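Local coordinates for protein peptidase M28 (Shewanella amazonensis SB2B, PDB 3IIB) that probably acts as a zinc-dependent carboxypeptidase or dipeptidase of the M28 family, binding two zinc ions in its active site, at residues D249-H257 with E320-D331. Sequence-based numbering, arbitrary orientation.
Sequences DEIVLIGAH and ELEKHYIAAESD. With ZN (zinc ion), chain C.
Two parallel strands in the central sheet of the M28 zinc-peptidase domain, 251-257 and 324-329, end together at the dinuclear zinc site. Six backbone hydrogen bonds join them, from Ile251 N to Lys323 O at the start to Ser330 N to Gly255 O near the metal. Ile251 bonds on both sides of His324, to Lys323 O and from Tyr325 N, the latter reaching Ile251 O at 2.7 Å. The next bond, Leu253 N to Ile326 O, skips one residue: the second strand bulges at Tyr325, whose backbone is helical.

The His324 ring lies between two aliphatic residues. Ile251 CB sits over one face, 4.3 Å from the ring centroid and almost on its normal, a CH-pi contact. Leu321 CD2 covers the opposite face. Leu253 CD1 meets the ring edge at CD2, 3.9 Å away. The ring turns back toward its own turn, where ND1 donates to Glu320 O; that donor stands above the carbonyl plane. NE2 bonds Tyr313 OH, so both ring nitrogens are engaged. Replacing His324 by alanine would probably leave a gap between Ile251 and Leu321 and cost Glu320 O and Tyr313 OH this partner.

On the other side of the sheet, Val252 CG1 lies alongside Ile326 CG2, and helix 413-432 covers both residues. At the exposed end, in one of its two modelled conformers, Lys323 bends at chi2 (-72°) and its NZ forms a salt bridge with Asp249 OD2 at 2.6 Å.

At the catalytic end, His257, closing its strand, and Asp331, in the loop after the neighbouring one, meet at one zinc ion. Asp269 is a further ligand and joins this ion to the second zinc. Two waters also bind the first ion. His257 NE2 binds it at 2.2 Å, and Asp331 chelates it through OD1 at 2.1 Å and OD2 at 2.3 Å.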
loop_
_atom_site.group_PDB
_atom_site.type_symbol
_atom_site.label_atom_id
_atom_site.label_comp_id
_atom_site.label_asym_id
_atom_site.label_seq_id
_atom_site.Cartn_x
_atom_site.Cartn_y
_atom_site.Cartn_z
ATOM N N ASP A 249 -11.941 22.247 -40.714
ATOM C CA ASP A 249 -10.482 22.154 -40.987
ATOM C C ASP A 249 -9.612 22.551 -39.789
ATOM O O ASP A 249 -8.403 22.315 -39.779
ATOM C CB ASP A 249 -10.079 23.011 -42.216
ATOM C CG ASP A 249 -10.411 24.473 -42.062
ATOM O OD1 ASP A 249 -11.476 24.805 -41.511
ATOM O OD2 ASP A 249 -9.618 25.330 -42.540
ATOM N N GLU A 250 -10.223 23.161 -38.792
ATOM C CA GLU A 250 -9.528 23.525 -37.581
ATOM C C GLU A 250 -9.805 22.485 -36.495
ATOM O O GLU A 250 -10.889 21.926 -36.433
ATOM C CB GLU A 250 -9.989 24.882 -37.094
ATOM C CG GLU A 250 -9.758 25.965 -38.105
ATOM C CD GLU A 250 -10.129 27.343 -37.615
ATOM O OE1 GLU A 250 -9.862 27.671 -36.441
ATOM O OE2 GLU A 250 -10.682 28.108 -38.445
ATOM N N ILE A 251 -8.786 22.230 -35.681
ATOM C CA ILE A 251 -8.794 21.135 -34.726
ATOM C C ILE A 251 -8.631 21.630 -33.295
ATOM O O ILE A 251 -7.723 22.402 -33.004
ATOM C CB ILE A 251 -7.638 20.169 -35.002
ATOM C CG1 ILE A 251 -7.822 19.498 -36.367
ATOM C CG2 ILE A 251 -7.539 19.125 -33.901
ATOM C CD1 ILE A 251 -6.527 19.357 -37.103
ATOM N N VAL A 252 -9.515 21.179 -32.422
ATOM C CA VAL A 252 -9.331 21.287 -30.978
ATOM C C VAL A 252 -8.906 19.895 -30.545
ATOM O O VAL A 252 -9.648 18.905 -30.733
ATOM C CB VAL A 252 -10.620 21.679 -30.276
ATOM C CG1 VAL A 252 -10.475 21.550 -28.744
ATOM C CG2 VAL A 252 -11.035 23.114 -30.728
ATOM N N LEU A 253 -7.710 19.784 -29.994
ATOM C CA LEU A 253 -7.139 18.504 -29.609
ATOM C C LEU A 253 -7.246 18.341 -28.094
ATOM O O LEU A 253 -6.748 19.181 -27.334
ATOM C CB LEU A 253 -5.672 18.456 -30.034
ATOM C CG LEU A 253 -4.891 17.138 -29.968
ATOM C CD1 LEU A 253 -3.577 17.261 -30.723
ATOM C CD2 LEU A 253 -4.625 16.702 -28.561
ATOM N N ILE A 254 -7.864 17.256 -27.663
ATOM C CA ILE A 254 -7.882 16.922 -26.243
ATOM C C ILE A 254 -7.312 15.513 -26.133
ATOM O O ILE A 254 -7.706 14.582 -26.864
ATOM C CB ILE A 254 -9.302 17.087 -25.604
ATOM C CG1 ILE A 254 -10.348 16.224 -26.327
ATOM C CG2 ILE A 254 -9.719 18.640 -25.486
ATOM C CD1 ILE A 254 -11.755 16.284 -25.632
ATOM N N GLY A 255 -6.313 15.393 -25.278
ATOM C CA GLY A 255 -5.511 14.183 -25.256
ATOM C C GLY A 255 -5.327 13.539 -23.899
ATOM O O GLY A 255 -5.631 14.109 -22.837
ATOM N N ALA A 256 -4.752 12.345 -23.958
ATOM C CA ALA A 256 -4.294 11.593 -22.793
ATOM C C ALA A 256 -3.271 10.623 -23.340
ATOM O O ALA A 256 -3.142 10.496 -24.578
ATOM C CB ALA A 256 -5.484 10.813 -22.127
ATOM N N HIS A 257 -2.579 9.876 -22.484
ATOM C CA HIS A 257 -1.757 8.746 -23.011
ATOM C C HIS A 257 -2.381 7.414 -22.657
ATOM O O HIS A 257 -2.937 7.273 -21.589
ATOM C CB HIS A 257 -0.280 8.810 -22.592
ATOM C CG HIS A 257 -0.009 8.733 -21.124
ATOM N ND1 HIS A 257 0.360 7.563 -20.501
ATOM C CD2 HIS A 257 0.055 9.701 -20.171
ATOM C CE1 HIS A 257 0.575 7.797 -19.218
ATOM N NE2 HIS A 257 0.407 9.089 -18.993
ATOM N N GLU A 320 -0.311 20.261 -40.587
ATOM C CA GLU A 320 -1.630 20.490 -40.035
ATOM C C GLU A 320 -1.604 21.360 -38.771
ATOM O O GLU A 320 -2.660 21.770 -38.279
ATOM C CB GLU A 320 -2.269 19.142 -39.699
ATOM C CG GLU A 320 -3.765 19.176 -39.589
ATOM C CD GLU A 320 -4.358 17.868 -39.038
ATOM O OE1 GLU A 320 -3.709 17.214 -38.186
ATOM O OE2 GLU A 320 -5.521 17.527 -39.387
ATOM N N LEU A 321 -0.424 21.599 -38.206
ATOM C CA LEU A 321 -0.343 22.287 -36.890
ATOM C C LEU A 321 -0.879 23.706 -36.921
ATOM O O LEU A 321 -1.390 24.225 -35.927
ATOM C CB LEU A 321 1.100 22.316 -36.378
ATOM C CG LEU A 321 1.648 20.927 -35.978
ATOM C CD1 LEU A 321 3.023 21.019 -35.329
ATOM C CD2 LEU A 321 0.709 20.121 -35.075
ATOM N N GLU A 322 -0.717 24.373 -38.058
ATOM C CA GLU A 322 -1.217 25.722 -38.158
ATOM C C GLU A 322 -2.721 25.755 -37.960
ATOM O O GLU A 322 -3.254 26.748 -37.471
ATOM C CB GLU A 322 -0.868 26.300 -39.531
ATOM C CG GLU A 322 -1.036 27.770 -39.630
ATOM C CD GLU A 322 -0.252 28.315 -40.815
ATOM O OE1 GLU A 322 -0.810 28.308 -41.941
ATOM O OE2 GLU A 322 0.884 28.798 -40.603
ATOM N N LYS A 323 -3.402 24.683 -38.350
ATOM C CA LYS A 323 -4.846 24.557 -38.157
ATOM C C LYS A 323 -5.272 23.954 -36.804
ATOM O O LYS A 323 -6.452 23.760 -36.567
ATOM C CB LYS A 323 -5.446 23.758 -39.316
ATOM C CG LYS A 323 -5.557 24.555 -40.626
ATOM C CD LYS A 323 -6.661 25.607 -40.539
ATOM C CE LYS A 323 -6.843 26.350 -41.856
ATOM N NZ LYS A 323 -8.026 27.258 -41.834
ATOM N N HIS A 324 -4.322 23.630 -35.924
ATOM C CA HIS A 324 -4.629 23.225 -34.551
ATOM C C HIS A 324 -4.961 24.474 -33.766
ATOM O O HIS A 324 -4.116 25.342 -33.586
ATOM C CB HIS A 324 -3.474 22.485 -33.894
ATOM C CG HIS A 324 -3.389 21.062 -34.303
ATOM N ND1 HIS A 324 -3.278 20.683 -35.626
ATOM C CD2 HIS A 324 -3.467 19.917 -33.583
ATOM C CE1 HIS A 324 -3.255 19.366 -35.694
ATOM N NE2 HIS A 324 -3.385 18.875 -34.473
ATOM N N TYR A 325 -6.207 24.621 -33.384
ATOM C CA TYR A 325 -6.638 25.830 -32.701
ATOM C C TYR A 325 -6.022 25.891 -31.293
ATOM O O TYR A 325 -5.446 26.904 -30.900
ATOM C CB TYR A 325 -8.158 25.849 -32.663
ATOM C CG TYR A 325 -8.739 27.095 -32.031
ATOM C CD1 TYR A 325 -8.552 28.356 -32.603
ATOM C CD2 TYR A 325 -9.511 27.000 -30.889
ATOM C CE1 TYR A 325 -9.107 29.496 -32.005
ATOM C CE2 TYR A 325 -10.042 28.151 -30.274
ATOM C CZ TYR A 325 -9.860 29.354 -30.858
ATOM O OH TYR A 325 -10.396 30.452 -30.219
ATOM N N ILE A 326 -6.166 24.798 -30.542
ATOM C CA ILE A 326 -5.633 24.684 -29.190
ATOM C C ILE A 326 -5.528 23.227 -28.875
ATOM O O ILE A 326 -6.294 22.415 -29.416
ATOM C CB ILE A 326 -6.513 25.417 -28.166
ATOM C CG1 ILE A 326 -5.780 25.558 -26.820
ATOM C CG2 ILE A 326 -7.850 24.693 -27.989
ATOM C CD1 ILE A 326 -6.273 26.769 -25.968
ATOM N N ALA A 327 -4.577 22.887 -28.020
ATOM C CA ALA A 327 -4.385 21.525 -27.549
ATOM C C ALA A 327 -4.296 21.465 -26.023
ATOM O O ALA A 327 -3.759 22.382 -25.430
ATOM C CB ALA A 327 -3.084 20.944 -28.142
ATOM N N ALA A 328 -4.795 20.380 -25.410
ATOM C CA ALA A 328 -4.728 20.153 -23.954
ATOM C C ALA A 328 -4.709 18.671 -23.682
ATOM O O ALA A 328 -5.198 17.884 -24.499
ATOM C CB ALA A 328 -5.895 20.812 -23.183
ATOM N N GLU A 329 -4.105 18.294 -22.566
ATOM C CA GLU A 329 -3.990 16.886 -22.182
ATOM C C GLU A 329 -4.285 16.678 -20.701
ATOM O O GLU A 329 -3.787 17.424 -19.857
ATOM C CB GLU A 329 -2.613 16.343 -22.482
ATOM C CG GLU A 329 -2.443 14.922 -21.993
ATOM C CD GLU A 329 -1.140 14.252 -22.417
ATOM O OE1 GLU A 329 -0.080 14.883 -22.234
ATOM O OE2 GLU A 329 -1.191 13.092 -22.937
ATOM N N SER A 330 -5.070 15.646 -20.413
ATOM C CA SER A 330 -5.342 15.193 -19.041
ATOM C C SER A 330 -4.332 14.076 -18.709
ATOM O O SER A 330 -4.415 12.964 -19.257
ATOM C CB SER A 330 -6.741 14.653 -18.924
ATOM O OG SER A 330 -7.095 14.303 -17.569
ATOM N N ASP A 331 -3.405 14.372 -17.812
ATOM C CA ASP A 331 -2.416 13.366 -17.345
ATOM C C ASP A 331 -1.897 13.765 -15.958
ATOM O O ASP A 331 -0.702 13.874 -15.738
ATOM C CB ASP A 331 -1.249 13.234 -18.300
ATOM C CG ASP A 331 -0.313 12.120 -17.898
ATOM O OD1 ASP A 331 -0.809 11.146 -17.318
ATOM O OD2 ASP A 331 0.882 12.187 -18.187
HETATM ZN ZN ZN C . 1.059 10.095 -17.185
HETATM O O HOH W 1 1.629 11.481 -15.336
HETATM O O HOH W 2 2.935 9.580 -17.236
#